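Local coordinates for dehalogenase-like hydrolase (PDB 3UMB), which probably hydrolyses small (S)-2-haloalkanoic acids to the corresponding (R)-2-hydroxyalkanoic acids with release of halide, as a member of the HAD-like hydrolase superfamily, at residues E59-F64 / R152-A157; V170-I175 / T189-T194; T194-N199 / R220-F225. One frame throughout, in Å; residues are numbered along the deposited sequence.

Contact 1. Residues E59-F64 / R152-A157; sequences EHYKPF and RLYKTA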
loop_
_atom_site.group_PDB
_atom_site.type_symbol
_atom_site.label_atom_id
_atom_site.label_comp_id
_atom_site.label_asym_id
_atom_site.label_seq_id
_atom_site.Cartn_x
_atom_site.Cartn_y
_atom_site.Cartn_z
ATOM N N GLU A 59 -8.002 -8.837 12.448
ATOM C CA GLU A 59 -7.458 -10.176 12.503
ATOM C C GLU A 59 -5.941 -10.236 12.345
ATOM O O GLU A 59 -5.315 -11.156 12.838
ATOM C CB GLU A 59 -8.065 -11.023 11.393
ATOM C CG GLU A 59 -9.532 -11.348 11.599
ATOM C CD GLU A 59 -10.499 -10.267 11.108
ATOM O OE1 GLU A 59 -10.088 -9.089 10.867
ATOM O OE2 GLU A 59 -11.691 -10.638 10.981
ATOM N N HIS A 60 -5.358 -9.265 11.652
ATOM C CA HIS A 60 -3.921 -9.283 11.412
ATOM C C HIS A 60 -3.237 -8.048 11.926
ATOM O O HIS A 60 -2.149 -7.739 11.506
ATOM C CB HIS A 60 -3.614 -9.556 9.934
ATOM C CG HIS A 60 -4.162 -10.860 9.460
ATOM N ND1 HIS A 60 -3.657 -12.078 9.873
ATOM C CD2 HIS A 60 -5.193 -11.146 8.629
ATOM C CE1 HIS A 60 -4.353 -13.053 9.315
ATOM N NE2 HIS A 60 -5.281 -12.516 8.540
ATOM N N TYR A 61 -3.826 -7.402 12.911
ATOM C CA TYR A 61 -3.266 -6.211 13.471
ATOM C C TYR A 61 -1.980 -6.523 14.233
ATOM O O TYR A 61 -1.845 -7.536 14.861
ATOM C CB TYR A 61 -4.272 -5.519 14.415
ATOM C CG TYR A 61 -3.691 -4.292 15.097
ATOM C CD1 TYR A 61 -3.579 -3.083 14.418
ATOM C CD2 TYR A 61 -3.198 -4.354 16.413
ATOM C CE1 TYR A 61 -3.010 -1.993 15.000
ATOM C CE2 TYR A 61 -2.650 -3.213 17.040
ATOM C CZ TYR A 61 -2.539 -2.055 16.329
ATOM O OH TYR A 61 -1.976 -0.928 16.917
ATOM N N LYS A 62 -1.061 -5.579 14.198
ATOM C CA LYS A 62 0.120 -5.589 15.013
ATOM C C LYS A 62 0.484 -4.128 15.217
ATOM O O LYS A 62 0.320 -3.320 14.279
ATOM C CB LYS A 62 1.202 -6.332 14.250
ATOM C CG LYS A 62 2.537 -6.466 14.895
ATOM C CD LYS A 62 3.502 -7.167 13.856
ATOM C CE LYS A 62 4.757 -7.789 14.477
ATOM N NZ LYS A 62 5.193 -9.021 13.747
ATOM N N PRO A 63 0.969 -3.769 16.427
ATOM C CA PRO A 63 1.189 -2.331 16.676
ATOM C C PRO A 63 2.267 -1.767 15.779
ATOM O O PRO A 63 3.153 -2.499 15.360
ATOM C CB PRO A 63 1.591 -2.233 18.177
ATOM C CG PRO A 63 1.405 -3.602 18.764
ATOM C CD PRO A 63 1.228 -4.621 17.611
ATOM N N PHE A 64 2.167 -0.472 15.516
ATOM C CA PHE A 64 2.937 0.228 14.516
ATOM C C PHE A 64 4.432 0.091 14.742
ATOM O O PHE A 64 5.218 0.150 13.777
ATOM C CB PHE A 64 2.558 1.693 14.546
ATOM C CG PHE A 64 3.007 2.507 13.337
ATOM C CD1 PHE A 64 2.730 2.089 12.027
ATOM C CD2 PHE A 64 3.679 3.699 13.497
ATOM C CE1 PHE A 64 3.091 2.848 10.948
ATOM C CE2 PHE A 64 4.092 4.468 12.370
ATOM C CZ PHE A 64 3.762 4.044 11.115
ATOM N N ARG A 152 -7.463 -1.312 16.297
ATOM C CA ARG A 152 -6.757 -2.413 15.680
ATOM C C ARG A 152 -6.845 -2.374 14.158
ATOM O O ARG A 152 -6.764 -3.389 13.510
ATOM C CB ARG A 152 -7.263 -3.754 16.242
ATOM C CG ARG A 152 -7.057 -3.893 17.824
ATOM C CD ARG A 152 -7.580 -5.201 18.422
ATOM N NE ARG A 152 -7.222 -6.381 17.632
ATOM C CZ ARG A 152 -6.060 -6.999 17.696
ATOM N NH1 ARG A 152 -5.115 -6.569 18.549
ATOM N NH2 ARG A 152 -5.841 -8.061 16.923
ATOM N N LEU A 153 -6.939 -1.177 13.605
ATOM C CA LEU A 153 -7.053 -1.002 12.150
ATOM C C LEU A 153 -6.363 0.300 11.735
ATOM O O LEU A 153 -6.560 1.377 12.394
ATOM C CB LEU A 153 -8.517 -0.942 11.712
ATOM C CG LEU A 153 -9.327 -2.256 11.786
ATOM C CD1 LEU A 153 -10.777 -1.926 11.857
ATOM C CD2 LEU A 153 -9.051 -3.254 10.608
ATOM N N TYR A 154 -5.582 0.232 10.669
ATOM C CA TYR A 154 -4.818 1.394 10.213
ATOM C C TYR A 154 -5.627 2.217 9.241
ATOM O O TYR A 154 -6.509 1.713 8.557
ATOM C CB TYR A 154 -3.535 0.920 9.557
ATOM C CG TYR A 154 -2.538 0.415 10.543
ATOM C CD1 TYR A 154 -2.327 -0.920 10.706
ATOM C CD2 TYR A 154 -1.798 1.301 11.340
ATOM C CE1 TYR A 154 -1.411 -1.400 11.651
ATOM C CE2 TYR A 154 -0.895 0.831 12.320
ATOM C CZ TYR A 154 -0.669 -0.521 12.431
ATOM O OH TYR A 154 0.258 -1.021 13.357
ATOM N N LYS A 155 -5.327 3.501 9.157
ATOM C CA LYS A 155 -5.794 4.310 8.041
ATOM C C LYS A 155 -5.439 3.579 6.782
ATOM O O LYS A 155 -4.347 2.991 6.709
ATOM C CB LYS A 155 -5.091 5.665 7.988
ATOM C CG LYS A 155 -5.305 6.544 9.225
ATOM C CD LYS A 155 -4.100 7.473 9.383
ATOM C CE LYS A 155 -4.378 8.739 10.170
ATOM N NZ LYS A 155 -3.074 9.547 10.296
ATOM N N THR A 156 -6.290 3.639 5.761
ATOM C CA THR A 156 -7.456 4.545 5.672
ATOM C C THR A 156 -8.795 3.994 6.201
ATOM O O THR A 156 -9.851 4.479 5.812
ATOM C CB THR A 156 -7.671 4.908 4.221
ATOM O OG1 THR A 156 -7.528 3.723 3.448
ATOM C CG2 THR A 156 -6.589 5.915 3.724
ATOM N N ALA A 157 -8.745 2.971 7.055
ATOM C CA ALA A 157 -9.911 2.302 7.579
ATOM C C ALA A 157 -10.871 3.265 8.275
ATOM O O ALA A 157 -10.409 4.065 9.079
ATOM C CB ALA A 157 -9.419 1.193 8.605
#

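Contact 2. Residues V170-I175 / T189-T194; sequences VPAAQI and TWHGFT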
loop_
_atom_site.group_PDB
_atom_site.type_symbol
_atom_site.label_atom_id
_atom_site.label_comp_id
_atom_site.label_asym_id
_atom_site.label_seq_id
_atom_site.Cartn_x
_atom_site.Cartn_y
_atom_site.Cartn_z
ATOM N N VAL A 170 -17.650 16.088 18.279
ATOM C CA VAL A 170 -18.141 16.824 17.100
ATOM C C VAL A 170 -18.139 15.951 15.828
ATOM O O VAL A 170 -17.359 15.011 15.731
ATOM C CB VAL A 170 -17.313 18.123 16.840
ATOM C CG1 VAL A 170 -17.334 19.032 18.090
ATOM C CG2 VAL A 170 -15.878 17.807 16.448
ATOM N N PRO A 171 -19.040 16.250 14.866
ATOM C CA PRO A 171 -19.051 15.578 13.581
ATOM C C PRO A 171 -17.745 15.824 12.883
ATOM O O PRO A 171 -17.120 16.841 13.139
ATOM C CB PRO A 171 -20.161 16.302 12.798
ATOM C CG PRO A 171 -21.025 16.859 13.795
ATOM C CD PRO A 171 -20.187 17.164 15.008
ATOM N N ALA A 172 -17.366 14.908 12.000
ATOM C CA ALA A 172 -16.222 15.054 11.075
ATOM C C ALA A 172 -16.192 16.424 10.353
ATOM O O ALA A 172 -15.130 17.059 10.240
ATOM C CB ALA A 172 -16.251 13.926 10.039
ATOM N N ALA A 173 -17.350 16.871 9.872
ATOM C CA ALA A 173 -17.415 18.129 9.092
ATOM C C ALA A 173 -16.878 19.332 9.852
ATOM O O ALA A 173 -16.411 20.303 9.238
ATOM C CB ALA A 173 -18.807 18.403 8.605
ATOM N N GLN A 174 -16.892 19.252 11.172
ATOM C CA GLN A 174 -16.451 20.370 11.997
ATOM C C GLN A 174 -15.035 20.205 12.557
ATOM O O GLN A 174 -14.613 20.993 13.397
ATOM C CB GLN A 174 -17.444 20.563 13.168
ATOM C CG GLN A 174 -18.871 20.941 12.708
ATOM C CD GLN A 174 -19.908 20.882 13.844
ATOM O OE1 GLN A 174 -19.573 21.029 15.034
ATOM N NE2 GLN A 174 -21.180 20.669 13.469
ATOM N N ILE A 175 -14.322 19.164 12.138
ATOM C CA ILE A 175 -12.919 18.988 12.521
ATOM C C ILE A 175 -12.095 19.293 11.284
ATOM O O ILE A 175 -12.451 18.887 10.182
ATOM C CB ILE A 175 -12.644 17.564 13.069
ATOM C CG1 ILE A 175 -13.519 17.311 14.310
ATOM C CG2 ILE A 175 -11.168 17.369 13.429
ATOM C CD1 ILE A 175 -13.275 15.974 15.018
ATOM N N THR A 189 -10.894 13.240 3.627
ATOM C CA THR A 189 -11.920 13.957 2.920
ATOM C C THR A 189 -13.094 13.051 2.597
ATOM O O THR A 189 -14.257 13.486 2.625
ATOM C CB THR A 189 -11.360 14.547 1.610
ATOM O OG1 THR A 189 -10.135 15.250 1.890
ATOM C CG2 THR A 189 -12.359 15.486 0.930
ATOM N N TRP A 190 -12.808 11.793 2.253
ATOM C CA TRP A 190 -13.846 10.770 2.028
ATOM C C TRP A 190 -14.632 10.564 3.324
ATOM O O TRP A 190 -15.810 10.421 3.324
ATOM C CB TRP A 190 -13.210 9.400 1.627
ATOM C CG TRP A 190 -12.833 9.208 0.175
ATOM C CD1 TRP A 190 -13.376 9.834 -0.922
ATOM C CD2 TRP A 190 -11.869 8.274 -0.349
ATOM N NE1 TRP A 190 -12.775 9.390 -2.076
ATOM C CE2 TRP A 190 -11.866 8.415 -1.752
ATOM C CE3 TRP A 190 -10.984 7.358 0.236
ATOM C CZ2 TRP A 190 -11.022 7.683 -2.562
ATOM C CZ3 TRP A 190 -10.144 6.635 -0.578
ATOM C CH2 TRP A 190 -10.172 6.798 -1.959
ATOM N N HIS A 191 -13.973 10.524 4.445
ATOM C CA HIS A 191 -14.705 10.296 5.689
ATOM C C HIS A 191 -15.628 11.467 6.061
ATOM O O HIS A 191 -16.574 11.300 6.809
ATOM C CB HIS A 191 -13.722 10.024 6.809
ATOM C CG HIS A 191 -14.356 9.558 8.089
ATOM N ND1 HIS A 191 -14.905 8.301 8.232
ATOM C CD2 HIS A 191 -14.509 10.171 9.285
ATOM C CE1 HIS A 191 -15.348 8.157 9.468
ATOM N NE2 HIS A 191 -15.125 9.278 10.128
ATOM N N GLY A 192 -15.352 12.643 5.510
ATOM C CA GLY A 192 -16.183 13.837 5.711
ATOM C C GLY A 192 -15.529 14.972 6.510
ATOM O O GLY A 192 -16.238 15.881 6.934
ATOM N N PHE A 193 -14.223 14.923 6.759
ATOM C CA PHE A 193 -13.534 16.045 7.430
ATOM C C PHE A 193 -13.304 17.183 6.475
ATOM O O PHE A 193 -13.263 17.000 5.266
ATOM C CB PHE A 193 -12.139 15.689 7.944
ATOM C CG PHE A 193 -12.113 14.620 8.985
ATOM C CD1 PHE A 193 -12.185 14.936 10.334
ATOM C CD2 PHE A 193 -11.976 13.273 8.618
ATOM C CE1 PHE A 193 -12.147 13.936 11.305
ATOM C CE2 PHE A 193 -11.915 12.291 9.575
ATOM C CZ PHE A 193 -11.997 12.621 10.934
ATOM N N THR A 194 -13.109 18.367 7.035
ATOM C CA THR A 194 -12.472 19.445 6.284
ATOM C C THR A 194 -11.007 19.117 6.400
ATOM O O THR A 194 -10.496 18.957 7.505
ATOM C CB THR A 194 -12.682 20.859 6.922
ATOM O OG1 THR A 194 -14.078 21.094 7.130
ATOM C CG2 THR A 194 -12.090 21.949 6.009
#

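Contact 3. Residues T194-N199 / R220-F225; sequences TTFWIN and RDLLQF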
loop_
_atom_site.group_PDB
_atom_site.type_symbol
_atom_site.label_atom_id
_atom_site.label_comp_id
_atom_site.label_asym_id
_atom_site.label_seq_id
_atom_site.Cartn_x
_atom_site.Cartn_y
_atom_site.Cartn_z
ATOM N N THR A 194 -13.109 18.367 7.035
ATOM C CA THR A 194 -12.472 19.445 6.284
ATOM C C THR A 194 -11.007 19.117 6.400
ATOM O O THR A 194 -10.496 18.957 7.505
ATOM C CB THR A 194 -12.682 20.859 6.922
ATOM O OG1 THR A 194 -14.078 21.094 7.130
ATOM C CG2 THR A 194 -12.090 21.949 6.009
ATOM N N THR A 195 -10.311 19.007 5.281
ATOM C CA THR A 195 -8.929 18.606 5.366
ATOM C C THR A 195 -7.962 19.627 4.746
ATOM O O THR A 195 -8.266 20.277 3.747
ATOM C CB THR A 195 -8.738 17.252 4.663
ATOM O OG1 THR A 195 -8.969 17.441 3.281
ATOM C CG2 THR A 195 -9.705 16.220 5.174
ATOM N N PHE A 196 -6.769 19.682 5.319
ATOM C CA PHE A 196 -5.693 20.465 4.795
ATOM C C PHE A 196 -4.482 19.550 4.589
ATOM O O PHE A 196 -4.090 18.832 5.498
ATOM C CB PHE A 196 -5.327 21.567 5.800
ATOM C CG PHE A 196 -4.267 22.506 5.301
ATOM C CD1 PHE A 196 -4.629 23.683 4.620
ATOM C CD2 PHE A 196 -2.916 22.224 5.498
ATOM C CE1 PHE A 196 -3.667 24.549 4.129
ATOM C CE2 PHE A 196 -1.924 23.116 5.003
ATOM C CZ PHE A 196 -2.317 24.278 4.322
ATOM N N TRP A 197 -3.848 19.639 3.421
ATOM C CA TRP A 197 -2.696 18.821 3.100
ATOM C C TRP A 197 -1.410 19.646 3.146
ATOM O O TRP A 197 -1.217 20.545 2.314
ATOM C CB TRP A 197 -2.901 18.214 1.699
ATOM C CG TRP A 197 -1.759 17.370 1.203
ATOM C CD1 TRP A 197 -0.913 16.597 1.945
ATOM C CD2 TRP A 197 -1.369 17.185 -0.167
ATOM N NE1 TRP A 197 0.013 15.956 1.116
ATOM C CE2 TRP A 197 -0.256 16.309 -0.182
ATOM C CE3 TRP A 197 -1.854 17.673 -1.383
ATOM C CZ2 TRP A 197 0.361 15.922 -1.353
ATOM C CZ3 TRP A 197 -1.216 17.290 -2.546
ATOM C CH2 TRP A 197 -0.140 16.411 -2.517
ATOM N N ILE A 198 -0.521 19.313 4.080
ATOM C CA ILE A 198 0.801 19.906 4.127
ATOM C C ILE A 198 1.664 19.124 3.166
ATOM O O ILE A 198 2.252 18.126 3.504
ATOM C CB ILE A 198 1.428 19.991 5.568
ATOM C CG1 ILE A 198 0.437 20.632 6.541
ATOM C CG2 ILE A 198 2.733 20.853 5.533
ATOM C CD1 ILE A 198 0.941 20.897 7.947
ATOM N N ASN A 199 1.690 19.595 1.931
ATOM C CA ASN A 199 2.441 18.981 0.869
ATOM C C ASN A 199 3.894 19.506 0.877
ATOM O O ASN A 199 4.267 20.399 0.098
ATOM C CB ASN A 199 1.708 19.277 -0.464
ATOM C CG ASN A 199 2.373 18.648 -1.655
ATOM O OD1 ASN A 199 3.248 17.792 -1.506
ATOM N ND2 ASN A 199 1.977 19.086 -2.859
ATOM N N ARG A 220 2.638 26.772 8.562
ATOM C CA ARG A 220 2.319 28.173 8.585
ATOM C C ARG A 220 1.371 28.468 7.453
ATOM O O ARG A 220 0.513 29.325 7.590
ATOM C CB ARG A 220 3.608 28.984 8.505
ATOM C CG ARG A 220 4.546 28.704 9.694
ATOM C CD ARG A 220 5.931 29.400 9.613
ATOM N NE ARG A 220 6.808 28.779 8.615
ATOM C CZ ARG A 220 8.111 29.024 8.479
ATOM N NH1 ARG A 220 8.737 29.861 9.314
ATOM N NH2 ARG A 220 8.796 28.422 7.508
ATOM N N ASP A 221 1.454 27.741 6.342
ATOM C CA ASP A 221 0.365 27.855 5.371
ATOM C C ASP A 221 -0.960 27.394 5.965
ATOM O O ASP A 221 -2.009 27.932 5.592
ATOM C CB ASP A 221 0.653 27.111 4.066
ATOM C CG ASP A 221 1.729 27.788 3.230
ATOM O OD1 ASP A 221 1.803 29.046 3.208
ATOM O OD2 ASP A 221 2.507 27.044 2.599
ATOM N N LEU A 222 -0.921 26.412 6.872
ATOM C CA LEU A 222 -2.152 25.882 7.493
ATOM C C LEU A 222 -2.829 26.949 8.355
ATOM O O LEU A 222 -4.046 27.153 8.271
ATOM C CB LEU A 222 -1.877 24.631 8.344
ATOM C CG LEU A 222 -3.000 24.362 9.375
ATOM C CD1 LEU A 222 -4.276 23.890 8.736
ATOM C CD2 LEU A 222 -2.569 23.403 10.422
ATOM N N LEU A 223 -2.017 27.603 9.193
ATOM C CA LEU A 223 -2.423 28.807 9.948
ATOM C C LEU A 223 -3.069 29.841 9.030
ATOM O O LEU A 223 -4.168 30.323 9.330
ATOM C CB LEU A 223 -1.214 29.419 10.659
ATOM C CG LEU A 223 -1.468 30.370 11.839
ATOM C CD1 LEU A 223 -2.521 29.866 12.840
ATOM C CD2 LEU A 223 -0.130 30.667 12.558
ATOM N N GLN A 224 -2.403 30.165 7.914
ATOM C CA GLN A 224 -2.944 31.128 6.942
ATOM C C GLN A 224 -4.414 30.768 6.738
ATOM O O GLN A 224 -5.304 31.590 6.923
ATOM C CB GLN A 224 -2.225 31.051 5.574
ATOM C CG GLN A 224 -1.185 32.130 5.191
ATOM C CD GLN A 224 -0.773 32.083 3.656
ATOM O OE1 GLN A 224 0.024 31.227 3.211
ATOM N NE2 GLN A 224 -1.322 33.022 2.870
ATOM N N PHE A 225 -4.637 29.497 6.395
ATOM C CA PHE A 225 -5.915 29.000 5.864
ATOM C C PHE A 225 -7.054 29.033 6.871
ATOM O O PHE A 225 -8.193 29.370 6.514
ATOM C CB PHE A 225 -5.704 27.569 5.318
ATOM C CG PHE A 225 -6.950 26.729 5.248
ATOM C CD1 PHE A 225 -7.700 26.668 4.082
ATOM C CD2 PHE A 225 -7.344 25.964 6.331
ATOM C CE1 PHE A 225 -8.834 25.885 4.010
ATOM C CE2 PHE A 225 -8.488 25.163 6.258
ATOM C CZ PHE A 225 -9.226 25.131 5.103
#

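Contact 1. Residues E59-F64 / R152-A157
Tyr61 turns its ring away from its own backbone N (chi1 177°), which lays it against Arg152, while Tyr154, with CG anti to its carbonyl carbon (chi1 -73°), points its phenol past Tyr61 to the backbone O of Lys62. The Tyr61 ring takes Arg152 CA over one face, with that carbon 3.7 Å from the ring centroid, a CH-pi contact displaced toward the rim. Bending at chi3 folds the arginine chain back, and its guanidinium, steeply tilted to the ring, has Tyr61 CB over one face near the rim; Arg152 NH1 lies 3.6 Å from Tyr61 CD2. On the Tyr154 side the ring planes differ by only 29° but are slid so far that they barely overlap; Tyr61 CE1 meets Tyr154 CE1 at 3.8 Å. The polar link is the hydrogen bond from Tyr154 OH to Lys62 O, in the plane of the phenol ring and very short at 2.5 Å. Beyond it Phe64 CD1 rests 3.8 Å from Tyr154 CE2. The Tyr61 hydroxyl is bonded to Asp149, and Lys62 NZ forms salt bridges with Asp70 and with Asp209 of the second subunit. Tyr154 packs on Thr48 of helix 33-54 and Val67 of helix 64-78, and its backbone N is held by Ser52. The contact thus fits the loop that joins these two helices of the inserted cap against the core loop running from strand 144-147 to helix 158-161.

Contact 2. Residues V170-I175 / T189-T194
Gly192, at a positive phi of 113°, brings its carbonyl up against Ala172 and Ala173 just where the chain leaves its helix. It is the C-prime residue of a Schellman motif, with Phe193 N bonded back to Ala188 O and a weaker bond from Gly192 N to Thr189 O. The Gly192 oxygen receives a CA-H...O contact from Ala173 CA at 3.3 Å. A second one, much straighter at 167°, runs the other way, from Phe193 CA to Ala172 O over 3.4 Å. The side chains fit around this backbone pairing. Ala172 CB sits over the middle of the Phe193 ring, 4.2 Å from its centroid, and the same methyl approaches the His191 ring obliquely. Ile175 lies alongside Phe193, pointing the same way, with Ile175 CB 3.8 Å from Phe193 CD1 at the ring's edge. Two hydrogen bonds finish the contact. Thr194 N reaches Ile175 O at 3.3 Å, a long bond that is bent at the hydrogen although the nitrogen lies nearly along the C=O axis. Thr194 has OG1 beside its own N (chi1 -53°), where the hydroxyl can make a weak bond of 3.2 Å to Ala173 O. A bound sodium ion lies about 3 Å from the His191 side chain. Pro165 of helix 163-168 packs on both Ala172 and Phe193, and Phe168 of that helix touches Ile175. The 3-10 turn 172-174 leads into strand 175-179, and helix 182-191 gives way to the adjacent parallel strand 194-198; together these form a beta-alpha-beta crossover, with the contact at the start of both strands.

Contact 3. Residues T194-N199 / R220-F225
Aromatic and aliphatic packing carries this contact, with the Phe196 ring as its centre. The CH-pi contact comes first: Leu222 CA stands over one face of that ring, 3.8 Å from its centroid and set toward the rim, so the phenyl lies directly on the helix backbone. Phe196 gets there because its CG swings away from the backbone N (chi1 -176°), out of the strand and toward the helix. The aromatic pair follows. The Phe225 and Phe196 rings meet obliquely, with centroids 5.4 Å apart and planes inclined by 47°, the two side chains running past one another from opposing sides. Phe196 CD1 lies over a face of the Phe225 ring, while Phe225 CB approaches Phe196 CE1 at 3.8 Å. Aliphatic contacts fill in around them: Leu222 CB is 3.7 Å from Phe196 CE2, Leu222 CD1 touches the root of the same ring, and Thr194 CG2 meets the edge of Phe225 at CZ, 4.4 Å away. Leu222 also reaches Leu176 and Val178 on strand 175-179, and Phe225 touches Ala214 on strand 214-216, so one helix spans three strands. The 220-225 segment runs roughly antiparallel to strand 194-198, at 152°. A C-terminal helix packed on one face of a parallel sheet of strand order 3-2-1-4-5-6 belongs to the Rossmann-like core of the HAD superfamily.

Overall arrangement
From the N terminus, the chain leaves strand 6-9 and enters the helical region. Contact 1 then closes a long loop, from 59-64 to 152-157, that takes in helix 64-78 and returns through strands 118-122 and 144-147, tying the cap to the core. Contact 2 opens later and closes a short beta-alpha-beta unit, strand 175-179, helix 182-191 and strand 194-198. Contact 3 starts at the shared Thr194; the chain goes on through strand 214-216 to helix 219-227, which the contact packs back on strand 194-198. All three follow in series, without nesting or crossing. Contacts 2 and 3 touch through a probable Thr189-Thr195 hydroxyl bond, whereas contacts 1 and 3 lie on opposite sides of the chain's centre.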